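Local structure of chloramphenicol acetyltransferase (Aliivibrio fischeri, 6PXA) at residues E5-N8 against G13-L16; Q57-W60 against Q64-E67; F103-K106 against G111-D114; Y161-V164 against V170-K173; K197-I202 against E212-K217. The protein probably transfers an acetyl group from acetyl-CoA to chloramphenicol as a trimeric hexapeptide-repeat acyltransferase, and binds taurocholic acid between its subunits. One frame throughout, in Å; residues are numbered along the deposited sequence.

Interaction 1. Residues E5-N8 against G13-L16; sequences EAFN and GQNL. With TCH (taurocholic acid), chain M.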
# COMPACT_ATOMS: atom_id res chain seq x y z
N GLU B 5 -15.74 -4.68 -15.04
CA GLU B 5 -14.40 -4.21 -14.74
C GLU B 5 -13.63 -3.99 -16.04
O GLU B 5 -14.04 -4.43 -17.12
CB GLU B 5 -13.65 -5.20 -13.84
CG GLU B 5 -14.47 -5.67 -12.67
CD GLU B 5 -13.63 -6.16 -11.51
OE1 GLU B 5 -12.43 -6.47 -11.73
OE2 GLU B 5 -14.17 -6.23 -10.38
N ALA B 6 -12.49 -3.30 -15.92
CA ALA B 6 -11.76 -2.84 -17.09
C ALA B 6 -11.02 -3.96 -17.80
O ALA B 6 -10.78 -3.87 -19.01
CB ALA B 6 -10.78 -1.74 -16.70
N PHE B 7 -10.64 -5.01 -17.07
CA PHE B 7 -9.84 -6.11 -17.58
C PHE B 7 -10.53 -7.44 -17.28
O PHE B 7 -11.12 -7.60 -16.21
CB PHE B 7 -8.45 -6.10 -16.95
CG PHE B 7 -7.64 -4.87 -17.26
CD1 PHE B 7 -7.78 -3.73 -16.52
CD2 PHE B 7 -6.72 -4.89 -18.30
CE1 PHE B 7 -7.03 -2.62 -16.79
CE2 PHE B 7 -5.97 -3.78 -18.57
CZ PHE B 7 -6.14 -2.65 -17.82
N ASN B 8 -10.42 -8.39 -18.22
CA ASN B 8 -11.02 -9.71 -18.06
C ASN B 8 -10.05 -10.73 -17.47
O ASN B 8 -10.50 -11.70 -16.86
CB ASN B 8 -11.54 -10.22 -19.40
CG ASN B 8 -12.84 -9.56 -19.81
OD1 ASN B 8 -13.50 -8.88 -19.01
ND2 ASN B 8 -13.24 -9.76 -21.06
N GLY B 13 -3.21 -6.66 -21.28
CA GLY B 13 -2.73 -5.31 -21.07
C GLY B 13 -3.48 -4.32 -21.96
O GLY B 13 -4.05 -4.71 -22.99
N GLN B 14 -3.51 -3.05 -21.56
CA GLN B 14 -4.18 -1.98 -22.29
C GLN B 14 -3.14 -1.04 -22.87
O GLN B 14 -2.43 -0.36 -22.13
CB GLN B 14 -5.14 -1.22 -21.38
CG GLN B 14 -6.60 -1.61 -21.55
CD GLN B 14 -7.18 -1.10 -22.86
OE1 GLN B 14 -6.65 -0.17 -23.47
NE2 GLN B 14 -8.29 -1.69 -23.30
N ASN B 15 -3.07 -0.97 -24.19
CA ASN B 15 -2.24 0.04 -24.84
C ASN B 15 -2.72 1.44 -24.46
O ASN B 15 -3.89 1.78 -24.68
CB ASN B 15 -2.28 -0.16 -26.36
CG ASN B 15 -1.42 0.83 -27.11
OD1 ASN B 15 -1.78 2.01 -27.23
ND2 ASN B 15 -0.30 0.36 -27.64
N LEU B 16 -1.83 2.24 -23.87
CA LEU B 16 -2.26 3.52 -23.32
C LEU B 16 -2.46 4.59 -24.38
O LEU B 16 -3.37 5.41 -24.25
CB LEU B 16 -1.25 4.00 -22.27
CG LEU B 16 -1.28 3.08 -21.03
CD1 LEU B 16 -0.27 3.50 -19.98
CD2 LEU B 16 -2.68 3.06 -20.46
C1 TCH M . 1.69 -15.59 -17.94
C2 TCH M . 1.23 -16.22 -19.31
C3 TCH M . 2.44 -16.85 -20.06
O3 TCH M . 2.03 -17.26 -21.30
C4 TCH M . 3.66 -15.85 -20.22
C5 TCH M . 4.06 -15.16 -18.89
C6 TCH M . 5.20 -14.12 -19.12
C7 TCH M . 4.70 -12.75 -19.75
O7 TCH M . 4.39 -12.95 -21.08
C8 TCH M . 3.47 -12.20 -19.00
C9 TCH M . 2.33 -13.30 -18.90
C10 TCH M . 2.82 -14.55 -18.15
C11 TCH M . 1.07 -12.67 -18.28
C12 TCH M . 0.62 -11.44 -18.89
O12 TCH M . 0.07 -11.66 -20.16
C13 TCH M . 1.84 -10.38 -19.13
C14 TCH M . 2.87 -10.98 -19.78
C15 TCH M . 3.97 -9.81 -19.91
C16 TCH M . 3.16 -8.64 -20.20
C17 TCH M . 1.69 -9.08 -20.10
C18 TCH M . 2.28 -9.88 -17.74
C19 TCH M . 3.30 -14.15 -16.74
O1S TCH M . 1.60 -5.67 -28.29
C20 TCH M . 0.87 -7.98 -19.64
C21 TCH M . -0.65 -8.30 -19.48
C22 TCH M . 0.94 -6.96 -20.81
C23 TCH M . 0.20 -7.45 -22.05
C24 TCH M . 0.34 -6.43 -23.17
N24 TCH M . 1.54 -6.43 -23.97
O24 TCH M . -0.50 -5.64 -23.37
C25 TCH M . 1.70 -5.48 -25.06
C26 TCH M . 2.97 -5.87 -25.79
S26 TCH M . 2.95 -5.19 -27.47
O2S TCH M . 2.88 -3.55 -27.28
O3S TCH M . 4.33 -5.71 -28.20
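Phe7 and Gly13 bring the two backbones closest, with their CA atoms still 8.0 Å apart, and no hydrogen bond links segment 5-8 to segment 13-16. The gap is bridged by one aromatic ring, a small example of how a side chain can join two lengths of main chain too far apart to bond to each other. Phe7 turns CG beside its own N (chi1 -63°), which carries the far end of the ring towards residues 13-16. There the ring edge meets the main chain, with CE2 4.2 Å from Gly13 C and Gln14 N lying in the ring plane. Gln14 supplies the other half: its CG lies 3.7 Å from Phe7 CE2. The chain bends at chi2 (-72°), and its amide plane is turned 73° from that of the ring. Gly13 also serves the taurocholic acid pocket. With no side chain in the way, its CA comes within 3.2 Å of the ligand's amide oxygen O24. The same ligand is hydrogen-bonded to Leu11 O and to Ser104 N of the second subunit. Phe7 is buried, with Phe36 packing against it as well. Strand 14-15 pairs antiparallel with strand 32-34, through backbone bonds of Gln14 with Tyr33 and Leu16 with Ser31, and forms an outermost strand of the mixed sheet of the left-handed beta-helix, with residues 5-8 lying beside it.

Interaction 2. Residues Q57-W60 against Q64-E67; sequences QEVW and QFGE. With TCH (taurocholic acid), chain R.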
# COMPACT_ATOMS: atom_id res chain seq x y z
N GLN B 57 -14.12 16.74 -15.87
CA GLN B 57 -14.01 17.17 -17.25
C GLN B 57 -14.79 18.46 -17.49
O GLN B 57 -14.25 19.44 -18.01
CB GLN B 57 -14.48 16.07 -18.19
CG GLN B 57 -14.69 16.58 -19.60
CD GLN B 57 -14.95 15.47 -20.58
OE1 GLN B 57 -15.21 14.33 -20.20
NE2 GLN B 57 -14.87 15.80 -21.87
N GLU B 58 -16.07 18.47 -17.10
CA GLU B 58 -16.91 19.64 -17.28
C GLU B 58 -16.30 20.87 -16.61
O GLU B 58 -16.33 21.97 -17.17
CB GLU B 58 -18.31 19.37 -16.75
CG GLU B 58 -19.31 18.97 -17.82
CD GLU B 58 -20.75 19.31 -17.44
OE1 GLU B 58 -20.94 20.06 -16.46
OE2 GLU B 58 -21.68 18.83 -18.12
N VAL B 59 -15.72 20.69 -15.42
CA VAL B 59 -15.10 21.82 -14.74
C VAL B 59 -13.87 22.30 -15.50
O VAL B 59 -13.67 23.50 -15.70
CB VAL B 59 -14.77 21.45 -13.28
CG1 VAL B 59 -14.49 22.69 -12.48
CG2 VAL B 59 -15.92 20.66 -12.67
N TRP B 60 -13.04 21.35 -15.97
CA TRP B 60 -11.83 21.71 -16.72
C TRP B 60 -12.14 22.49 -18.01
O TRP B 60 -11.46 23.47 -18.32
CB TRP B 60 -11.02 20.45 -17.03
CG TRP B 60 -9.87 20.67 -17.98
CD1 TRP B 60 -9.83 20.35 -19.31
CD2 TRP B 60 -8.60 21.26 -17.67
NE1 TRP B 60 -8.61 20.71 -19.85
CE2 TRP B 60 -7.84 21.28 -18.86
CE3 TRP B 60 -8.03 21.79 -16.50
CZ2 TRP B 60 -6.54 21.79 -18.93
CZ3 TRP B 60 -6.73 22.30 -16.57
CH2 TRP B 60 -6.01 22.30 -17.77
N GLN B 64 -11.31 28.08 -16.51
CA GLN B 64 -11.03 29.01 -15.43
C GLN B 64 -9.95 28.49 -14.50
O GLN B 64 -9.77 29.03 -13.40
CB GLN B 64 -12.31 29.32 -14.66
CG GLN B 64 -13.45 29.82 -15.55
CD GLN B 64 -14.71 30.14 -14.77
OE1 GLN B 64 -14.75 29.98 -13.54
NE2 GLN B 64 -15.75 30.61 -15.46
N PHE B 65 -9.20 27.46 -14.91
CA PHE B 65 -8.24 26.81 -14.03
C PHE B 65 -6.79 27.23 -14.27
O PHE B 65 -5.99 27.17 -13.34
CB PHE B 65 -8.34 25.29 -14.17
CG PHE B 65 -9.30 24.66 -13.21
CD1 PHE B 65 -9.34 25.06 -11.88
CD2 PHE B 65 -10.17 23.66 -13.63
CE1 PHE B 65 -10.22 24.47 -10.99
CE2 PHE B 65 -11.05 23.07 -12.73
CZ PHE B 65 -11.08 23.48 -11.41
N GLY B 66 -6.42 27.62 -15.49
CA GLY B 66 -5.02 27.81 -15.82
C GLY B 66 -4.30 26.47 -15.91
O GLY B 66 -4.86 25.40 -15.71
N GLU B 67 -3.00 26.55 -16.22
CA GLU B 67 -2.22 25.35 -16.49
C GLU B 67 -2.00 24.55 -15.22
O GLU B 67 -1.82 25.11 -14.13
CB GLU B 67 -0.87 25.70 -17.12
CG GLU B 67 -0.93 26.33 -18.52
CD GLU B 67 0.35 27.09 -18.87
OE1 GLU B 67 1.15 27.35 -17.95
OE2 GLU B 67 0.56 27.41 -20.06
C1 TCH R . -8.20 21.08 -7.60
C2 TCH R . -9.35 22.14 -7.84
C3 TCH R . -8.81 23.59 -7.73
O3 TCH R . -9.86 24.47 -7.82
C4 TCH R . -8.04 23.83 -6.37
C5 TCH R . -6.93 22.78 -6.13
C6 TCH R . -6.24 23.01 -4.76
C7 TCH R . -7.13 22.59 -3.51
O7 TCH R . -8.14 23.51 -3.29
C8 TCH R . -7.74 21.18 -3.66
C9 TCH R . -8.47 21.08 -5.07
C10 TCH R . -7.51 21.33 -6.25
C11 TCH R . -9.20 19.72 -5.15
C12 TCH R . -10.04 19.39 -4.03
O12 TCH R . -11.25 20.13 -4.04
C13 TCH R . -9.33 19.66 -2.57
C14 TCH R . -8.81 20.91 -2.54
C15 TCH R . -8.15 21.00 -1.08
C16 TCH R . -9.17 20.39 -0.25
C17 TCH R . -10.19 19.72 -1.19
C18 TCH R . -8.25 18.58 -2.37
C19 TCH R . -6.32 20.38 -6.19
O1S TCH R . -13.41 25.06 5.52
C20 TCH R . -10.60 18.43 -0.64
C21 TCH R . -11.55 17.60 -1.55
C22 TCH R . -11.37 18.80 0.67
C23 TCH R . -12.75 19.40 0.44
C24 TCH R . -13.32 19.79 1.80
N24 TCH R . -13.11 21.13 2.28
O24 TCH R . -13.90 19.00 2.47
C25 TCH R . -13.64 21.48 3.58
C26 TCH R . -12.94 22.75 4.05
S26 TCH R . -14.13 23.66 5.05
O2S TCH R . -15.50 23.80 4.16
O3S TCH R . -14.42 22.81 6.44
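Phe65 sets its ring against the end of helix 57-60, overlapping Val59 and Trp60 in an excursion that leaves the left-handed beta-helix between strands 47-48 and 71-73. The contact is largely apolar, has no hydrogen bond, and lies at the surface. Val59 reaches the ring with its CG1 branch, which stands anti to the backbone N (chi1 -164°) and comes to 3.5 Å from Phe65 CE2. Trp60 meets the same ring twice: its CA sits near the ring plane at the edge, while CE3 of the indole is 4.0 Å from Phe65 CD2. The six-membered part of the indole then runs on to Gly66, placing CZ3 3.7 Å from Gly66 O. That carbonyl oxygen is buried here and has no polar partner in the model. Leu51 touches both aromatic side chains, and Pro23 and Asn24 also pack on Trp60. The edge of Phe65 thus has Trp60 CA near one part and the bound steroid near another, where its CE1 lies 3.2 Å from the taurocholic acid hydroxyl O3.

Interaction 3. Residues F103-K106 against G111-D114; sequences FSKK and GVKD. With TCH (taurocholic acid), chain R.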
# COMPACT_ATOMS: atom_id res chain seq x y z
N PHE B 103 -9.04 25.90 4.32
CA PHE B 103 -10.22 26.67 4.71
C PHE B 103 -11.01 27.12 3.49
O PHE B 103 -10.44 27.63 2.51
CB PHE B 103 -9.81 27.90 5.54
CG PHE B 103 -8.81 27.61 6.64
CD1 PHE B 103 -9.24 27.12 7.87
CD2 PHE B 103 -7.46 27.91 6.47
CE1 PHE B 103 -8.33 26.87 8.90
CE2 PHE B 103 -6.54 27.69 7.48
CZ PHE B 103 -6.98 27.14 8.72
N SER B 104 -12.32 26.93 3.54
CA SER B 104 -13.18 27.43 2.48
C SER B 104 -13.58 28.88 2.75
O SER B 104 -13.82 29.28 3.90
CB SER B 104 -14.44 26.57 2.34
OG SER B 104 -15.30 26.74 3.45
N LYS B 105 -13.63 29.69 1.69
CA LYS B 105 -14.16 31.03 1.86
C LYS B 105 -15.61 30.97 2.33
O LYS B 105 -16.05 31.83 3.09
CB LYS B 105 -14.03 31.81 0.56
CG LYS B 105 -12.60 32.14 0.21
CD LYS B 105 -12.50 33.21 -0.87
CE LYS B 105 -11.06 33.59 -1.14
NZ LYS B 105 -10.97 34.73 -2.09
N LYS B 106 -16.34 29.93 1.92
CA LYS B 106 -17.71 29.75 2.38
C LYS B 106 -17.79 29.68 3.91
O LYS B 106 -18.75 30.17 4.51
CB LYS B 106 -18.30 28.49 1.76
CG LYS B 106 -19.80 28.32 1.97
CD LYS B 106 -20.30 27.05 1.30
N GLY B 111 -10.75 36.31 3.93
CA GLY B 111 -9.33 36.25 4.27
C GLY B 111 -8.59 35.04 3.72
O GLY B 111 -7.36 35.02 3.76
N VAL B 112 -9.32 34.04 3.21
CA VAL B 112 -8.71 32.80 2.74
C VAL B 112 -7.82 33.06 1.53
O VAL B 112 -8.21 33.76 0.58
CB VAL B 112 -9.79 31.76 2.42
CG1 VAL B 112 -9.20 30.56 1.69
CG2 VAL B 112 -10.45 31.29 3.69
N LYS B 113 -6.61 32.50 1.57
CA LYS B 113 -5.68 32.46 0.46
C LYS B 113 -5.57 31.03 -0.05
O LYS B 113 -5.55 30.08 0.74
CB LYS B 113 -4.29 32.95 0.87
CG LYS B 113 -4.28 34.37 1.42
CD LYS B 113 -2.97 34.73 2.12
CE LYS B 113 -3.00 36.17 2.65
NZ LYS B 113 -1.83 36.50 3.51
N ASP B 114 -5.46 30.90 -1.37
CA ASP B 114 -5.27 29.63 -2.06
C ASP B 114 -3.81 29.19 -1.92
O ASP B 114 -2.91 29.90 -2.39
CB ASP B 114 -5.65 29.82 -3.53
CG ASP B 114 -5.45 28.58 -4.38
OD1 ASP B 114 -5.27 27.48 -3.82
OD2 ASP B 114 -5.46 28.72 -5.62
C1 TCH R . -8.20 21.08 -7.60
C2 TCH R . -9.35 22.14 -7.84
C3 TCH R . -8.81 23.59 -7.73
O3 TCH R . -9.86 24.47 -7.82
C4 TCH R . -8.04 23.83 -6.37
C5 TCH R . -6.93 22.78 -6.13
C6 TCH R . -6.24 23.01 -4.76
C7 TCH R . -7.13 22.59 -3.51
O7 TCH R . -8.14 23.51 -3.29
C8 TCH R . -7.74 21.18 -3.66
C9 TCH R . -8.47 21.08 -5.07
C10 TCH R . -7.51 21.33 -6.25
C11 TCH R . -9.20 19.72 -5.15
C12 TCH R . -10.04 19.39 -4.03
O12 TCH R . -11.25 20.13 -4.04
C13 TCH R . -9.33 19.66 -2.57
C14 TCH R . -8.81 20.91 -2.54
C15 TCH R . -8.15 21.00 -1.08
C16 TCH R . -9.17 20.39 -0.25
C17 TCH R . -10.19 19.72 -1.19
C18 TCH R . -8.25 18.58 -2.37
C19 TCH R . -6.32 20.38 -6.19
O1S TCH R . -13.41 25.06 5.52
C20 TCH R . -10.60 18.43 -0.64
C21 TCH R . -11.55 17.60 -1.55
C22 TCH R . -11.37 18.80 0.67
C23 TCH R . -12.75 19.40 0.44
C24 TCH R . -13.32 19.79 1.80
N24 TCH R . -13.11 21.13 2.28
O24 TCH R . -13.90 19.00 2.47
C25 TCH R . -13.64 21.48 3.58
C26 TCH R . -12.94 22.75 4.05
S26 TCH R . -14.13 23.66 5.05
O2S TCH R . -15.50 23.80 4.16
O3S TCH R . -14.42 22.81 6.44
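Phe103 meets Val112 through its backbone and the root of its side chain. Its carbonyl O lies 3.3 Å from Val112 CG1, and its CB is 3.9 Å from Val112 CG2. The ring itself leads away, to stand edge-to-face with Phe108. Next comes Ser104, at the N-cap of helix 105-108, where a helix start doubles as an anion site. Its N donates a nearly straight bond (165°) to O1S of the taurocholic acid sulfonate, 2.9 Å away. Its OG, set between N and the carbonyl carbon (chi1 70°), gives a bond of 3.0 Å to sulfonate O2S and also accepts one from Glu107 N. The capping hydroxyl is therefore held between helix and ligand, and the helix start probably adds a favourable field for the sulfonate's charge. Lys105 follows with an extended chain that passes aslant Val112. Its CG is 3.6 Å from Val112 CB, and its CE is 3.3 Å from Val112 O. Val112, with CG1 anti to its N, thus wedges both branches against Phe103 while its CB and O face the lysine methylenes. Met200 of the third subunit packs on Phe103 and on Val112. The contact closes the short turn of helix 105-108 against the loop that runs on to strand 122-124, with helix 200-203 of the third subunit beside it.

Interaction 4. Residues Y161-V164 against V170-K173; sequences YSVV and VVKK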
# COMPACT_ATOMS: atom_id res chain seq x y z
N TYR B 161 18.17 3.84 -15.80
CA TYR B 161 18.59 2.46 -15.59
C TYR B 161 18.86 2.14 -14.13
O TYR B 161 19.56 1.16 -13.82
CB TYR B 161 19.80 2.12 -16.47
CG TYR B 161 19.40 2.07 -17.92
CD1 TYR B 161 18.83 0.93 -18.47
CD2 TYR B 161 19.55 3.19 -18.73
CE1 TYR B 161 18.45 0.89 -19.80
CE2 TYR B 161 19.17 3.17 -20.04
CZ TYR B 161 18.61 2.03 -20.57
OH TYR B 161 18.24 2.04 -21.88
N SER B 162 18.32 2.96 -13.23
CA SER B 162 18.30 2.66 -11.81
C SER B 162 17.18 1.68 -11.46
O SER B 162 16.11 1.68 -12.08
CB SER B 162 18.13 3.96 -11.00
OG SER B 162 19.33 4.70 -10.95
N VAL B 163 17.42 0.86 -10.43
CA VAL B 163 16.38 0.05 -9.81
C VAL B 163 16.10 0.61 -8.42
O VAL B 163 17.01 0.71 -7.59
CB VAL B 163 16.80 -1.43 -9.71
CG1 VAL B 163 15.66 -2.30 -9.16
CG2 VAL B 163 17.29 -1.92 -11.05
N VAL B 164 14.84 0.96 -8.15
CA VAL B 164 14.48 1.70 -6.94
C VAL B 164 13.31 1.01 -6.28
O VAL B 164 12.32 0.69 -6.94
CB VAL B 164 14.15 3.18 -7.24
CG1 VAL B 164 14.03 4.02 -5.94
CG2 VAL B 164 15.20 3.79 -8.18
N VAL B 170 17.72 3.15 -4.02
CA VAL B 170 18.35 2.69 -5.25
C VAL B 170 19.16 1.44 -4.91
O VAL B 170 20.18 1.52 -4.22
CB VAL B 170 19.23 3.78 -5.86
CG1 VAL B 170 19.78 3.34 -7.22
CG2 VAL B 170 18.47 5.10 -5.93
N VAL B 171 18.74 0.28 -5.41
CA VAL B 171 19.41 -0.96 -5.01
C VAL B 171 20.48 -1.41 -6.00
O VAL B 171 21.36 -2.20 -5.61
CB VAL B 171 18.40 -2.11 -4.79
CG1 VAL B 171 17.32 -1.68 -3.82
CG2 VAL B 171 17.79 -2.54 -6.12
N LYS B 172 20.43 -0.94 -7.24
CA LYS B 172 21.46 -1.21 -8.24
C LYS B 172 21.16 -0.40 -9.49
O LYS B 172 20.08 0.19 -9.63
CB LYS B 172 21.54 -2.69 -8.61
CG LYS B 172 20.25 -3.26 -9.16
CD LYS B 172 20.47 -4.70 -9.63
CE LYS B 172 21.53 -4.73 -10.73
NZ LYS B 172 21.50 -5.99 -11.53
N LYS B 173 22.13 -0.38 -10.39
CA LYS B 173 21.95 0.06 -11.76
C LYS B 173 22.01 -1.16 -12.66
O LYS B 173 22.78 -2.08 -12.41
CB LYS B 173 23.02 1.09 -12.15
CG LYS B 173 22.94 2.37 -11.31
CD LYS B 173 23.67 3.54 -11.95
CE LYS B 173 22.74 4.38 -12.80
NZ LYS B 173 23.42 5.55 -13.42
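Val163 carries the backbone bonds of this hairpin, in which the segments 162-164 and 170-173 run antiparallel, their directions 156° apart and their axes 4.7 Å apart at the closest. Its N donates to Lys172 O at 2.9 Å, and its O accepts from Val171 N at 2.8 Å. Two residues, Val171 and Lys172, thus stand opposite the single Val163, consistent with a beta bulge, and the nearly helical backbone angles of Val171 agree with this. Ser162 faces Lys173 and Val164 faces Val170 as non-hydrogen-bonded pairs. Weaker CA-H...O contacts support them: Lys173 CA to Tyr161 O, and Val170 CA to Val163 O, each 3.3 Å. The apolar contacts divide over the two faces. Val163 CG1 touches Val171 CG2 at 3.7 Å, and Val163 CG2 lies alongside Lys172 CG, the two side chains pointing the same way. On the face of Ser162 and Val164, Val164 CG2 approaches Val170 CG2 at 4.2 Å. Of the polar ends, Lys173 NZ makes a salt bridge with Glu177 at the start of helix 177-186, while its CE passes near Ser162 OG. Strand 162-165 joins strand 147-148 of the beta-helix, and the hairpin adds an antiparallel edge strand beside the parallel strands of that sheet. Main-chain bonds set the register and valines fill in around them, so the grip probably depends little on any single polar side chain.

Interaction 5. Residues K197-I202 against E212-K217; sequences KNTMEI and EQYFIK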
# COMPACT_ATOMS: atom_id res chain seq x y z
N LYS B 197 12.36 -4.02 -34.89
CA LYS B 197 12.09 -5.40 -35.29
C LYS B 197 13.38 -6.11 -35.69
O LYS B 197 13.66 -7.21 -35.20
CB LYS B 197 11.07 -5.41 -36.42
CG LYS B 197 9.73 -4.82 -36.00
CD LYS B 197 8.68 -4.95 -37.09
CE LYS B 197 8.37 -6.40 -37.39
NZ LYS B 197 7.21 -6.53 -38.31
N ASN B 198 14.20 -5.48 -36.54
CA ASN B 198 15.41 -6.12 -37.05
C ASN B 198 16.38 -6.46 -35.93
O ASN B 198 17.15 -7.42 -36.05
CB ASN B 198 16.13 -5.23 -38.07
CG ASN B 198 15.40 -5.13 -39.38
OD1 ASN B 198 14.47 -5.89 -39.64
ND2 ASN B 198 15.83 -4.20 -40.23
N THR B 199 16.40 -5.68 -34.86
CA THR B 199 17.36 -5.91 -33.80
C THR B 199 16.72 -6.58 -32.59
O THR B 199 17.35 -6.65 -31.53
CB THR B 199 18.03 -4.60 -33.41
OG1 THR B 199 18.11 -3.77 -34.58
CG2 THR B 199 19.43 -4.87 -32.95
N MET B 200 15.50 -7.09 -32.74
CA MET B 200 14.79 -7.68 -31.62
C MET B 200 15.59 -8.80 -30.95
O MET B 200 15.50 -8.98 -29.72
CB MET B 200 13.43 -8.19 -32.09
CG MET B 200 12.57 -8.72 -30.97
SD MET B 200 12.34 -7.53 -29.64
CE MET B 200 11.62 -6.17 -30.58
N GLU B 201 16.37 -9.56 -31.72
CA GLU B 201 17.23 -10.59 -31.13
C GLU B 201 18.26 -9.99 -30.20
O GLU B 201 18.63 -10.62 -29.20
CB GLU B 201 17.91 -11.39 -32.24
CG GLU B 201 18.01 -12.88 -31.98
CD GLU B 201 19.40 -13.31 -31.51
OE1 GLU B 201 20.07 -12.51 -30.83
OE2 GLU B 201 19.81 -14.45 -31.83
N ILE B 202 18.74 -8.78 -30.49
CA ILE B 202 19.70 -8.15 -29.59
C ILE B 202 19.00 -7.52 -28.39
O ILE B 202 19.52 -7.60 -27.27
CB ILE B 202 20.55 -7.10 -30.35
CG1 ILE B 202 21.26 -7.74 -31.55
CG2 ILE B 202 21.59 -6.50 -29.41
CD1 ILE B 202 22.22 -6.78 -32.26
N GLU B 212 24.88 -1.39 -30.14
CA GLU B 212 25.58 -0.17 -30.54
C GLU B 212 26.17 -0.31 -31.94
O GLU B 212 26.21 0.67 -32.69
CB GLU B 212 26.67 0.16 -29.53
CG GLU B 212 27.40 1.46 -29.80
CD GLU B 212 28.69 1.59 -29.01
OE1 GLU B 212 29.23 0.57 -28.53
OE2 GLU B 212 29.19 2.73 -28.88
N GLN B 213 26.63 -1.51 -32.31
CA GLN B 213 27.14 -1.71 -33.66
C GLN B 213 26.02 -1.66 -34.69
O GLN B 213 26.19 -1.06 -35.75
CB GLN B 213 27.90 -3.03 -33.77
CG GLN B 213 29.21 -3.10 -33.00
CD GLN B 213 30.24 -2.08 -33.46
OE1 GLN B 213 30.45 -1.86 -34.67
NE2 GLN B 213 30.90 -1.44 -32.50
N TYR B 214 24.87 -2.28 -34.40
CA TYR B 214 23.75 -2.19 -35.33
C TYR B 214 23.38 -0.74 -35.58
O TYR B 214 23.11 -0.35 -36.73
CB TYR B 214 22.52 -2.95 -34.80
CG TYR B 214 21.37 -2.92 -35.80
CD1 TYR B 214 20.44 -1.88 -35.80
CD2 TYR B 214 21.24 -3.91 -36.75
CE1 TYR B 214 19.41 -1.84 -36.73
CE2 TYR B 214 20.21 -3.89 -37.67
CZ TYR B 214 19.30 -2.86 -37.67
OH TYR B 214 18.29 -2.85 -38.61
N PHE B 215 23.35 0.07 -34.52
CA PHE B 215 23.12 1.50 -34.67
C PHE B 215 24.11 2.12 -35.66
O PHE B 215 23.71 2.86 -36.56
CB PHE B 215 23.23 2.19 -33.31
CG PHE B 215 22.93 3.65 -33.36
CD1 PHE B 215 21.62 4.10 -33.34
CD2 PHE B 215 23.96 4.58 -33.43
CE1 PHE B 215 21.35 5.44 -33.38
CE2 PHE B 215 23.69 5.91 -33.47
CZ PHE B 215 22.38 6.35 -33.44
N ILE B 216 25.40 1.84 -35.48
CA ILE B 216 26.41 2.50 -36.30
C ILE B 216 26.22 2.15 -37.78
O ILE B 216 26.37 3.00 -38.66
CB ILE B 216 27.83 2.14 -35.80
CG1 ILE B 216 28.03 2.64 -34.37
CG2 ILE B 216 28.89 2.71 -36.74
CD1 ILE B 216 29.28 2.10 -33.69
N LYS B 217 25.87 0.89 -38.06
CA LYS B 217 25.79 0.44 -39.45
C LYS B 217 24.48 0.81 -40.12
O LYS B 217 24.45 1.02 -41.34
CB LYS B 217 25.99 -1.08 -39.54
CG LYS B 217 27.13 -1.62 -38.70
CD LYS B 217 28.48 -1.38 -39.31
CE LYS B 217 29.58 -1.88 -38.40
NZ LYS B 217 29.26 -3.23 -37.80
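Thr199 and Tyr214 are the closest residues of the two backbones, their CA atoms 7.6 Å apart where the break between helices 193-198 and 200-203 faces helix 208-219. Tyr214 spans the gap with CG anti to the backbone N (chi1 -177°), a setting that carries the ring out from its helix towards Thr199. Over one ring face stands Thr199 OG1, 3.1 Å above the plane and over the centre. The hydroxyl is hydrogen-bonded to His195 O, and that bond to the preceding helical turn holds it in place above the ring. Thr199 CG2 lies nearer the root of the ring, 4.0 Å from Tyr214 CG. These helices belong to the C-terminal helical part that follows the left-handed beta-helix, consistent with xenobiotic acetyltransferases of the hexapeptide family, and the tyrosine joins two of them. At the phenol end, Asn198 ND2 donates to Tyr214 OH over 3.2 Å with an angle of 155°. The oxygen lies in the amide plane of Asn198, although that plane is turned 74° from the ring. Asn198 CB also comes within 3.3 Å of Tyr214 OH. His195 ND1 is a second hydrogen-bond partner of the hydroxyl, and Gln194 NE2 satisfies the asparagine's OD1. Glu210, seen to bind magnesium in this protein although none is bound to this chain, has its side chain about 7 Å from that of Tyr214. Met200 and Ile202 pack on Gly111 and Ile98 of the second subunit.

How the interactions relate
None of the five contacts is wholly buried, and interaction 2 lies at the surface. Interactions 1 and 4 reach the same mixed sheet at its two outermost strands, yet differ in chemistry: one rests on a ring bridging backbones that do not bond to each other, the other on main-chain bonds. Interactions 2 and 3, centres 19 Å apart, hold opposite ends of one taurocholic acid, the steroid end against a phenylalanine edge and the sulfonate against a helix start, while interaction 1 touches the equivalent ligand at another subunit boundary. Interaction 5, in the C-terminal helices, combines a hydroxyl over a ring with side-chain hydrogen bonds. Its Met200 packs on a neighbour's Gly111, just as interaction 3 receives a neighbour's Met200.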